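Local coordinates for protein pectate lyase (PDB 1GXO) that cleaves pectate (polygalacturonate) chains by anti-beta-elimination, this chain being the catalytic module of a longer lyase that also carries carbohydrate-binding modules, at residues N108-T113 with V171-D176; L116-P121 with T131-G136; A208-S213 with Y278-L283. The protein carries 1 engineered substitution. All coordinates share one frame; numbering follows the deposited sequence.

Contact 1 of 3, residues N108-T113 with V171-D176; sequences NSQYST and VTKGTD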
loop_
_atom_site.group_PDB
_atom_site.type_symbol
_atom_site.label_atom_id
_atom_site.label_comp_id
_atom_site.label_asym_id
_atom_site.label_seq_id
_atom_site.Cartn_x
_atom_site.Cartn_y
_atom_site.Cartn_z
ATOM N N ASN A 108 15.544 -0.456 8.308
ATOM C CA ASN A 108 16.514 -1.512 7.988
ATOM C C ASN A 108 16.134 -2.261 6.691
ATOM O O ASN A 108 17.000 -2.619 5.900
ATOM C CB ASN A 108 16.627 -2.523 9.149
ATOM C CG ASN A 108 17.384 -1.964 10.355
ATOM O OD1 ASN A 108 18.197 -1.052 10.227
ATOM N ND2 ASN A 108 17.107 -2.528 11.548
ATOM N N SER A 109 14.837 -2.507 6.485
ATOM C CA SER A 109 14.364 -3.281 5.324
ATOM C C SER A 109 14.655 -2.533 4.011
ATOM O O SER A 109 14.722 -3.145 2.962
ATOM C CB SER A 109 12.872 -3.587 5.434
ATOM O OG SER A 109 12.103 -2.488 4.985
ATOM N N GLN A 110 14.823 -1.213 4.089
ATOM C CA GLN A 110 14.929 -0.351 2.901
ATOM C C GLN A 110 16.228 -0.517 2.091
ATOM O O GLN A 110 17.330 -0.428 2.628
ATOM C CB GLN A 110 14.667 1.127 3.264
ATOM C CG GLN A 110 14.473 2.046 2.049
ATOM C CD GLN A 110 14.065 3.454 2.420
ATOM O OE1 GLN A 110 14.710 4.090 3.248
ATOM N NE2 GLN A 110 12.989 3.951 1.803
ATOM N N TYR A 111 16.075 -0.764 0.791
ATOM C CA TYR A 111 17.212 -0.824 -0.133
ATOM C C TYR A 111 17.795 0.568 -0.320
ATOM O O TYR A 111 17.132 1.573 -0.028
ATOM C CB TYR A 111 16.767 -1.311 -1.504
ATOM C CG TYR A 111 16.326 -2.748 -1.618
ATOM C CD1 TYR A 111 17.197 -3.731 -2.094
ATOM C CD2 TYR A 111 15.010 -3.116 -1.340
ATOM C CE1 TYR A 111 16.783 -5.060 -2.253
ATOM C CE2 TYR A 111 14.588 -4.434 -1.496
ATOM C CZ TYR A 111 15.483 -5.406 -1.950
ATOM O OH TYR A 111 15.049 -6.717 -2.117
ATOM N N SER A 112 19.015 0.622 -0.842
ATOM C CA SER A 112 19.689 1.889 -1.122
ATOM C C SER A 112 18.870 2.776 -2.079
ATOM O O SER A 112 18.956 4.013 -2.035
ATOM C CB SER A 112 21.071 1.620 -1.725
ATOM O OG SER A 112 20.962 0.971 -2.988
ATOM N N THR A 113 18.074 2.127 -2.931
ATOM C CA THR A 113 17.224 2.830 -3.889
ATOM C C THR A 113 15.951 3.413 -3.269
ATOM O O THR A 113 15.244 4.170 -3.931
ATOM C CB THR A 113 16.798 1.897 -5.035
ATOM O OG1 THR A 113 15.993 0.838 -4.502
ATOM C CG2 THR A 113 17.985 1.173 -5.670
ATOM N N VAL A 171 11.863 8.461 3.930
ATOM C CA VAL A 171 10.709 8.909 3.151
ATOM C C VAL A 171 11.171 9.517 1.840
ATOM O O VAL A 171 10.579 9.267 0.785
ATOM C CB VAL A 171 9.835 9.887 3.959
ATOM C CG1 VAL A 171 8.734 10.497 3.099
ATOM C CG2 VAL A 171 9.241 9.164 5.163
ATOM N N THR A 172 12.251 10.288 1.907
ATOM C CA THR A 172 12.836 10.915 0.732
ATOM C C THR A 172 13.281 9.870 -0.282
ATOM O O THR A 172 12.956 9.967 -1.464
ATOM C CB THR A 172 14.012 11.787 1.156
ATOM O OG1 THR A 172 13.507 12.853 1.973
ATOM C CG2 THR A 172 14.603 12.515 -0.048
ATOM N N LYS A 173 14.003 8.862 0.195
ATOM C CA LYS A 173 14.465 7.795 -0.687
ATOM C C LYS A 173 13.286 7.024 -1.281
ATOM O O LYS A 173 13.288 6.731 -2.484
ATOM C CB LYS A 173 15.485 6.881 0.011
ATOM C CG LYS A 173 16.501 7.651 0.874
ATOM C CD LYS A 173 17.850 6.979 1.068
ATOM C CE LYS A 173 17.722 5.508 1.478
ATOM N NZ LYS A 173 18.889 5.062 2.311
ATOM N N GLY A 174 12.280 6.706 -0.456
ATOM C CA GLY A 174 11.077 6.050 -0.956
ATOM C C GLY A 174 10.300 6.887 -1.975
ATOM O O GLY A 174 9.723 6.369 -2.940
ATOM N N THR A 175 10.300 8.197 -1.782
ATOM C CA THR A 175 9.633 9.102 -2.708
ATOM C C THR A 175 10.390 9.021 -4.042
ATOM O O THR A 175 9.789 8.964 -5.115
ATOM C CB THR A 175 9.665 10.530 -2.136
ATOM O OG1 THR A 175 8.750 10.624 -1.039
ATOM C CG2 THR A 175 9.147 11.559 -3.143
ATOM N N ASP A 176 11.717 9.018 -3.943
ATOM C CA ASP A 176 12.588 8.966 -5.106
ATOM C C ASP A 176 12.367 7.675 -5.867
ATOM O O ASP A 176 12.380 7.659 -7.093
ATOM C CB ASP A 176 14.051 9.054 -4.683
ATOM C CG ASP A 176 14.986 9.124 -5.872
ATOM O OD1 ASP A 176 14.972 10.164 -6.569
ATOM O OD2 ASP A 176 15.753 8.191 -6.203
HETATM O O HOH W 1 15.344 5.464 -6.286
#
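The flat carboxamide of Gln110 meets Lys173 and Gly174: Lys173 CE and Gly174 N both lie on one side of its plane, the first 3.8 Å from OE1 and the second 3.6 Å from NE2. The amide lies against the backbone at Gly174, where no side chain intervenes. With CG anti to the backbone N (chi1 -168°) and the chain extended beyond it, Gln110 reaches helix 161-181, where NE2 bonds to Ala170 O; it also bonds to Gly114 O, just past its own segment. A long polar residue suits this place, since it spans the gap and satisfies backbone oxygens on both sides. The ring of Tyr111, the other flat group, leads away and bonds through OH to Asp128 O. The aliphatic part of Lys173 crosses the Gln110 side chain, its CE lying 4.0 Å from Ser112 O. Farther along, a water clamps the two segments, donating to Thr113 O at 2.7 Å and to Asp176 OD2 at 2.8 Å; the acidic side chain gives the helix an acceptor for it. This surface seam joins the turn leaving helix 93-109 to helix 161-181, consistent with the mainly helical alpha/alpha toroid of family 10 pectate lyases.

Contact 2 of 3, residues L116-P121 with T131-G136; sequences LPQFYP and TFNDNG. With CA (calcium ion), chain C.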
loop_
_atom_site.group_PDB
_atom_site.type_symbol
_atom_site.label_atom_id
_atom_site.label_comp_id
_atom_site.label_asym_id
_atom_site.label_seq_id
_atom_site.Cartn_x
_atom_site.Cartn_y
_atom_site.Cartn_z
ATOM N N LEU A 116 11.015 -0.734 -0.603
ATOM C CA LEU A 116 10.671 -1.579 0.528
ATOM C C LEU A 116 10.185 -2.944 0.084
ATOM O O LEU A 116 9.240 -3.053 -0.702
ATOM C CB LEU A 116 9.631 -0.899 1.417
ATOM C CG LEU A 116 9.912 0.501 1.969
ATOM C CD1 LEU A 116 8.793 0.910 2.910
ATOM C CD2 LEU A 116 11.228 0.561 2.726
ATOM N N PRO A 117 10.828 -3.992 0.617
ATOM C CA PRO A 117 10.489 -5.375 0.300
ATOM C C PRO A 117 9.257 -5.764 1.087
ATOM O O PRO A 117 8.903 -5.081 2.044
ATOM C CB PRO A 117 11.706 -6.162 0.799
ATOM C CG PRO A 117 12.283 -5.330 1.952
ATOM C CD PRO A 117 11.937 -3.908 1.591
ATOM N N GLN A 118 8.599 -6.848 0.674
ATOM C CA GLN A 118 7.421 -7.352 1.372
ATOM C C GLN A 118 7.812 -8.129 2.626
ATOM O O GLN A 118 7.100 -8.075 3.630
ATOM C CB GLN A 118 6.567 -8.245 0.449
ATOM C CG GLN A 118 5.151 -8.559 0.951
ATOM C CD GLN A 118 4.435 -9.548 0.044
ATOM O OE1 GLN A 118 4.997 -10.590 -0.305
ATOM N NE2 GLN A 118 3.189 -9.237 -0.329
ATOM N N PHE A 119 8.886 -8.913 2.539
ATOM C CA PHE A 119 9.401 -9.628 3.701
ATOM C C PHE A 119 10.850 -9.224 3.963
ATOM O O PHE A 119 11.626 -9.012 3.023
ATOM C CB PHE A 119 9.346 -11.147 3.510
ATOM C CG PHE A 119 7.990 -11.760 3.750
ATOM C CD1 PHE A 119 6.964 -11.620 2.811
ATOM C CD2 PHE A 119 7.742 -12.496 4.897
ATOM C CE1 PHE A 119 5.711 -12.197 3.010
ATOM C CE2 PHE A 119 6.476 -13.083 5.112
ATOM C CZ PHE A 119 5.459 -12.928 4.150
ATOM N N TYR A 120 11.214 -9.152 5.239
ATOM C CA TYR A 120 12.572 -8.792 5.644
ATOM C C TYR A 120 12.877 -9.393 7.008
ATOM O O TYR A 120 12.048 -9.270 7.916
ATOM C CB TYR A 120 12.705 -7.270 5.701
ATOM C CG TYR A 120 14.104 -6.856 6.047
ATOM C CD1 TYR A 120 14.424 -6.457 7.342
ATOM C CD2 TYR A 120 15.129 -6.916 5.092
ATOM C CE1 TYR A 120 15.718 -6.111 7.674
ATOM C CE2 TYR A 120 16.429 -6.562 5.422
ATOM C CZ TYR A 120 16.704 -6.161 6.716
ATOM O OH TYR A 120 17.975 -5.805 7.085
ATOM N N PRO A 121 14.037 -10.041 7.199
ATOM C CA PRO A 121 15.040 -10.311 6.157
ATOM C C PRO A 121 14.499 -10.948 4.893
ATOM O O PRO A 121 13.519 -11.684 4.917
ATOM C CB PRO A 121 16.010 -11.273 6.860
ATOM C CG PRO A 121 15.958 -10.836 8.310
ATOM C CD PRO A 121 14.490 -10.526 8.522
ATOM N N THR A 131 7.450 -3.503 -2.923
ATOM C CA THR A 131 6.082 -4.031 -2.854
ATOM C C THR A 131 4.995 -3.000 -2.532
ATOM O O THR A 131 4.740 -2.688 -1.366
ATOM C CB THR A 131 6.030 -5.197 -1.860
ATOM O OG1 THR A 131 6.902 -6.234 -2.318
ATOM C CG2 THR A 131 4.620 -5.847 -1.843
ATOM N N PHE A 132 4.350 -2.481 -3.572
ATOM C CA PHE A 132 3.159 -1.628 -3.364
ATOM C C PHE A 132 1.896 -2.423 -3.056
ATOM O O PHE A 132 0.931 -1.861 -2.524
ATOM C CB PHE A 132 2.918 -0.712 -4.564
ATOM C CG PHE A 132 4.091 0.162 -4.899
ATOM C CD1 PHE A 132 4.520 1.146 -4.001
ATOM C CD2 PHE A 132 4.784 -0.011 -6.096
ATOM C CE1 PHE A 132 5.604 1.953 -4.291
ATOM C CE2 PHE A 132 5.879 0.793 -6.396
ATOM C CZ PHE A 132 6.287 1.781 -5.488
ATOM N N ASN A 133 1.907 -3.717 -3.394
ATOM C CA ASN A 133 0.795 -4.657 -3.105
ATOM C C ASN A 133 0.268 -4.509 -1.681
ATOM O O ASN A 133 1.052 -4.457 -0.750
ATOM C CB ASN A 133 1.266 -6.099 -3.319
ATOM C CG ASN A 133 0.126 -7.090 -3.564
ATOM O OD1 ASN A 133 0.313 -8.296 -3.411
ATOM N ND2 ASN A 133 -1.027 -6.603 -3.968
ATOM N N ASP A 134 -1.057 -4.429 -1.526
ATOM C CA ASP A 134 -1.709 -4.187 -0.225
ATOM C C ASP A 134 -1.303 -2.850 0.422
ATOM O O ASP A 134 -1.292 -2.713 1.654
ATOM C CB ASP A 134 -1.453 -5.342 0.760
ATOM C CG ASP A 134 -1.878 -6.703 0.194
ATOM O OD1 ASP A 134 -2.817 -6.737 -0.638
ATOM O OD2 ASP A 134 -1.333 -7.776 0.517
ATOM N N ASN A 135 -1.002 -1.850 -0.403
ATOM C CA ASN A 135 -0.574 -0.558 0.118
ATOM C C ASN A 135 0.656 -0.685 1.015
ATOM O O ASN A 135 0.965 0.236 1.775
ATOM C CB ASN A 135 -1.709 0.166 0.861
ATOM C CG ASN A 135 -2.922 0.468 -0.036
ATOM O OD1 ASN A 135 -2.774 0.948 -1.174
ATOM N ND2 ASN A 135 -4.127 0.193 0.478
ATOM N N GLY A 136 1.363 -1.814 0.920
ATOM C CA GLY A 136 2.612 -2.018 1.640
ATOM C C GLY A 136 3.538 -0.814 1.633
ATOM O O GLY A 136 3.629 -0.096 2.628
HETATM CA CA CA C . -3.983 -9.276 -0.892
HETATM O O HOH W 2 -2.697 -8.859 -2.984
HETATM O O HOH W 3 -5.802 -8.954 0.388
#
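Thr131 meets the 116-121 segment through both backbone and side chain, and here the packing is close. Its N donates to Leu116 O at 2.9 Å; the N-H...O angle is 158°, and the N approaches nearly along the C=O axis. Beside this bond, Thr131 OG1 sits 3.4 Å from Gln118 CB, while the methyl CG2 lies 3.8 Å from the same CB and also touches CG. A beta-branched threonine suits this place: the hydroxyl, beside the backbone N (chi1 -61°), bonds to His129 O, and the methyl, anti to that N, is left to pack on the methylenes of Gln118. Gln118 runs extended past Thr131, and its OE1 bonds to Ser127 OG while lying at the edge of the Phe119 ring, in its plane. Leu116 fills the apolar side, against Met137 and Ala140 of helix 136-148.

Toward the ligand the contact opens into a looser, hydrated region. Gln118 NE2 and Asn133 OD1 are 4.3 Å apart and make no bond; the amide of Asn133 is instead held through ND2 by Glu218 OE1 and by a water at 3.0 Å. That water is also a calcium ligand, at 2.5 Å from the ion. Asp134 OD1 reaches the calcium at 2.8 Å, while OD2 takes a hydrogen bond from Asn73 N, which steadies the carboxylate. Asp134 and Asn135 both adopt left-handed backbone conformations, and their N-H groups both point into the Glu218 carboxylate. Residues Asn133 to Gly136 form a tight turn, closed by Gly136 N to Asn133 O, at the entry to helix 136-148, and the loop brings Asp134 to the calcium site of the pectate-binding cleft.

Contact 3 of 3, residues A208-S213 with Y278-L283; sequences AYELES and YRFYDL. With ADA (alpha-D-galactopyranuronic acid), chain B; ADA (alpha-D-galactopyranuronic acid), chain D.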
loop_
_atom_site.group_PDB
_atom_site.type_symbol
_atom_site.label_atom_id
_atom_site.label_comp_id
_atom_site.label_asym_id
_atom_site.label_seq_id
_atom_site.Cartn_x
_atom_site.Cartn_y
_atom_site.Cartn_z
ATOM N N ALA A 208 1.377 -16.249 -9.033
ATOM C CA ALA A 208 1.168 -16.684 -10.426
ATOM C C ALA A 208 0.145 -15.882 -11.220
ATOM O O ALA A 208 0.280 -15.705 -12.431
ATOM C CB ALA A 208 0.807 -18.170 -10.466
ATOM N N TYR A 209 -0.869 -15.400 -10.519
ATOM C CA TYR A 209 -1.987 -14.691 -11.114
ATOM C C TYR A 209 -1.821 -13.175 -10.965
ATOM O O TYR A 209 -2.778 -12.425 -11.153
ATOM C CB TYR A 209 -3.274 -15.155 -10.431
ATOM C CG TYR A 209 -3.153 -15.244 -8.921
ATOM C CD1 TYR A 209 -3.434 -14.138 -8.103
ATOM C CD2 TYR A 209 -2.782 -16.447 -8.300
ATOM C CE1 TYR A 209 -3.328 -14.219 -6.692
ATOM C CE2 TYR A 209 -2.671 -16.539 -6.914
ATOM C CZ TYR A 209 -2.940 -15.429 -6.121
ATOM O OH TYR A 209 -2.845 -15.531 -4.756
ATOM N N GLU A 210 -0.607 -12.739 -10.593
ATOM C CA GLU A 210 -0.275 -11.315 -10.448
ATOM C C GLU A 210 0.839 -10.968 -11.434
ATOM O O GLU A 210 2.022 -11.108 -11.114
ATOM C CB GLU A 210 0.134 -11.005 -8.989
ATOM C CG GLU A 210 -1.052 -10.948 -8.022
ATOM C CD GLU A 210 -0.663 -11.035 -6.549
ATOM O OE1 GLU A 210 -1.456 -10.541 -5.702
ATOM O OE2 GLU A 210 0.416 -11.581 -6.231
ATOM N N LEU A 211 0.459 -10.525 -12.634
ATOM C CA LEU A 211 1.439 -10.286 -13.696
ATOM C C LEU A 211 1.896 -8.822 -13.783
ATOM O O LEU A 211 1.324 -7.958 -13.107
ATOM C CB LEU A 211 0.884 -10.770 -15.041
ATOM C CG LEU A 211 0.209 -12.156 -15.034
ATOM C CD1 LEU A 211 -0.284 -12.506 -16.431
ATOM C CD2 LEU A 211 1.193 -13.225 -14.549
ATOM N N GLU A 212 2.946 -8.563 -14.570
ATOM C CA GLU A 212 3.427 -7.199 -14.835
ATOM C C GLU A 212 2.298 -6.434 -15.505
ATOM O O GLU A 212 1.633 -6.965 -16.398
ATOM C CB GLU A 212 4.667 -7.186 -15.739
ATOM C CG GLU A 212 5.751 -8.186 -15.367
ATOM C CD GLU A 212 5.556 -9.563 -16.017
ATOM O OE1 GLU A 212 6.569 -10.205 -16.373
ATOM O OE2 GLU A 212 4.404 -10.026 -16.171
ATOM N N SER A 213 2.085 -5.198 -15.070
ATOM C CA SER A 213 0.846 -4.496 -15.363
ATOM C C SER A 213 0.834 -3.194 -14.596
ATOM O O SER A 213 1.594 -3.025 -13.656
ATOM C CB SER A 213 -0.320 -5.351 -14.838
ATOM O OG SER A 213 -0.096 -5.662 -13.472
ATOM N N TYR A 278 -10.139 -1.805 -13.554
ATOM C CA TYR A 278 -9.566 -3.134 -13.517
ATOM C C TYR A 278 -8.489 -3.194 -12.462
ATOM O O TYR A 278 -7.883 -2.168 -12.134
ATOM C CB TYR A 278 -9.004 -3.509 -14.896
ATOM C CG TYR A 278 -10.077 -3.810 -15.921
ATOM C CD1 TYR A 278 -10.581 -5.104 -16.066
ATOM C CD2 TYR A 278 -10.581 -2.809 -16.762
ATOM C CE1 TYR A 278 -11.546 -5.398 -17.024
ATOM C CE2 TYR A 278 -11.561 -3.092 -17.729
ATOM C CZ TYR A 278 -12.035 -4.392 -17.850
ATOM O OH TYR A 278 -13.031 -4.715 -18.767
ATOM N N ARG A 279 -8.284 -4.389 -11.908
ATOM C CA ARG A 279 -7.183 -4.669 -10.988
ATOM C C ARG A 279 -5.826 -4.559 -11.689
ATOM O O ARG A 279 -4.867 -4.048 -11.109
ATOM C CB ARG A 279 -7.330 -6.083 -10.371
ATOM C CG ARG A 279 -6.277 -6.437 -9.301
ATOM C CD ARG A 279 -6.423 -5.629 -8.046
ATOM N NE ARG A 279 -5.650 -6.064 -6.867
ATOM C CZ ARG A 279 -6.115 -6.875 -5.920
ATOM N NH1 ARG A 279 -7.320 -7.403 -6.022
ATOM N NH2 ARG A 279 -5.373 -7.169 -4.863
ATOM N N PHE A 280 -5.761 -5.066 -12.920
ATOM C CA PHE A 280 -4.525 -5.123 -13.709
ATOM C C PHE A 280 -4.765 -4.560 -15.114
ATOM O O PHE A 280 -5.693 -4.994 -15.803
ATOM C CB PHE A 280 -4.048 -6.570 -13.888
ATOM C CG PHE A 280 -3.818 -7.317 -12.594
ATOM C CD1 PHE A 280 -4.800 -8.172 -12.083
ATOM C CD2 PHE A 280 -2.606 -7.194 -11.912
ATOM C CE1 PHE A 280 -4.604 -8.855 -10.903
ATOM C CE2 PHE A 280 -2.385 -7.882 -10.719
ATOM C CZ PHE A 280 -3.375 -8.727 -10.210
ATOM N N TYR A 281 -3.933 -3.609 -15.532
ATOM C CA TYR A 281 -3.996 -3.051 -16.875
ATOM C C TYR A 281 -2.713 -3.386 -17.616
ATOM O O TYR A 281 -1.647 -3.349 -17.039
ATOM C CB TYR A 281 -4.147 -1.527 -16.823
ATOM C CG TYR A 281 -5.507 -1.036 -16.383
ATOM C CD1 TYR A 281 -5.817 -0.903 -15.034
ATOM C CD2 TYR A 281 -6.477 -0.681 -17.324
ATOM C CE1 TYR A 281 -7.063 -0.448 -14.624
ATOM C CE2 TYR A 281 -7.736 -0.227 -16.921
ATOM C CZ TYR A 281 -8.010 -0.108 -15.573
ATOM O OH TYR A 281 -9.233 0.338 -15.161
ATOM N N ASP A 282 -2.807 -3.675 -18.916
ATOM C CA ASP A 282 -1.610 -3.901 -19.749
ATOM C C ASP A 282 -0.708 -2.671 -19.761
ATOM O O ASP A 282 -1.180 -1.564 -20.016
ATOM C CB ASP A 282 -1.972 -4.276 -21.191
ATOM C CG ASP A 282 -0.747 -4.657 -22.023
ATOM O OD1 ASP A 282 -0.384 -5.851 -22.034
ATOM O OD2 ASP A 282 -0.096 -3.839 -22.715
ATOM N N LEU A 283 0.582 -2.885 -19.512
ATOM C CA LEU A 283 1.581 -1.816 -19.468
ATOM C C LEU A 283 1.601 -0.930 -20.709
ATOM O O LEU A 283 1.819 0.284 -20.622
ATOM C CB LEU A 283 2.978 -2.394 -19.257
ATOM C CG LEU A 283 3.275 -3.029 -17.905
ATOM C CD1 LEU A 283 4.646 -3.708 -17.934
ATOM C CD2 LEU A 283 3.210 -1.982 -16.821
HETATM C C1 ADA B . -7.100 -12.033 -0.299
HETATM C C2 ADA B . -8.570 -11.977 0.168
HETATM C C3 ADA B . -9.502 -11.898 -1.072
HETATM C C4 ADA B . -9.135 -10.685 -1.940
HETATM C C5 ADA B . -7.648 -10.838 -2.314
HETATM C C6 ADA B . -7.201 -9.668 -3.201
HETATM O O2 ADA B . -8.910 -13.086 0.982
HETATM O O3 ADA B . -10.884 -11.946 -0.735
HETATM O O4 ADA B . -9.364 -9.532 -1.134
HETATM O O5 ADA B . -6.857 -10.919 -1.127
HETATM O O6B ADA B . -7.897 -9.384 -4.177
HETATM O O6A ADA B . -6.155 -9.077 -2.928
HETATM C C1 ADA D . -0.286 -16.242 -0.498
HETATM C C2 ADA D . -1.102 -16.191 0.809
HETATM C C3 ADA D . -2.145 -17.313 0.988
HETATM C C4 ADA D . -2.889 -17.729 -0.302
HETATM C C5 ADA D . -1.816 -17.936 -1.400
HETATM C C6 ADA D . -2.588 -18.300 -2.699
HETATM O O1 ADA D . 0.926 -16.961 -0.371
HETATM O O2 ADA D . -0.216 -16.180 1.914
HETATM O O3 ADA D . -3.079 -16.887 1.957
HETATM O O4 ADA D . -3.748 -16.691 -0.821
HETATM O O5 ADA D . -1.045 -16.753 -1.586
HETATM O O6B ADA D . -3.726 -18.790 -2.634
HETATM O O6A ADA D . -2.080 -18.098 -3.793
HETATM O O HOH W 4 1.125 -5.887 -18.929
#
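Phe280 and Ser213 meet where the loop 208-213 runs into the short antiparallel pairing of strands 214-215 and 280-281, a contact that contributes Tyr209 and Arg279 to the glycan pocket. Ser213 OG lies at the edge of the Phe280 ring, in its plane, 3.3 Å from CD2. Ser213 chi1 (53°) sets OG between the backbone N and the carbonyl carbon, from where it donates to Leu211 O, two residues back in the loop, at 2.7 Å. The far rim of the ring, at CZ, touches Glu210 CG at 3.9 Å, and one face carries Arg279 CG, so a large aromatic suits the spot as filler between loop and strand. Leu283 adds CD2 against Ser213 C (3.5 Å). Arg279, bent at chi2 (68°), aims its guanidinium edge at the carboxylate of the chain B galacturonate: NH1 donates to O6B and NH2 to O6A, each at 2.8 Å. Tyr209 OH donates to O6A of the chain D galacturonate at 2.8 Å, its ring taking a cation-pi contact from Arg308. Glu210 is salt-bridged to Arg207 and bonded to Tyr312, two other pocket residues. Such a bidentate arginine-carboxylate pairing is characteristic of acidic-sugar binding subsites, as in this polygalacturonate cleft.

Overall arrangement
Contact 2 is nested, along the chain, inside the loop closed by contact 1. The two lie 12 Å apart between centres and touch directly: Gln110 CB packs on Leu116 CD2 at 3.5 Å, and Ser109 CB on Tyr120 CG at 3.5 Å. Contact 3 comes later in sequence, with its centre about 17 Å from that of contact 2 and about 24 Å from that of contact 1. Contacts 2 and 3 meet close to the calcium and the sugar, Asn133 OD1 standing 3.7 Å from Glu210 OE1. There contact 2 supplies a calcium ligand and contact 3 the groups that hold galacturonate carboxylates, whereas contact 1 lies at the surface, about 16 Å from contact 3 at the nearest atoms.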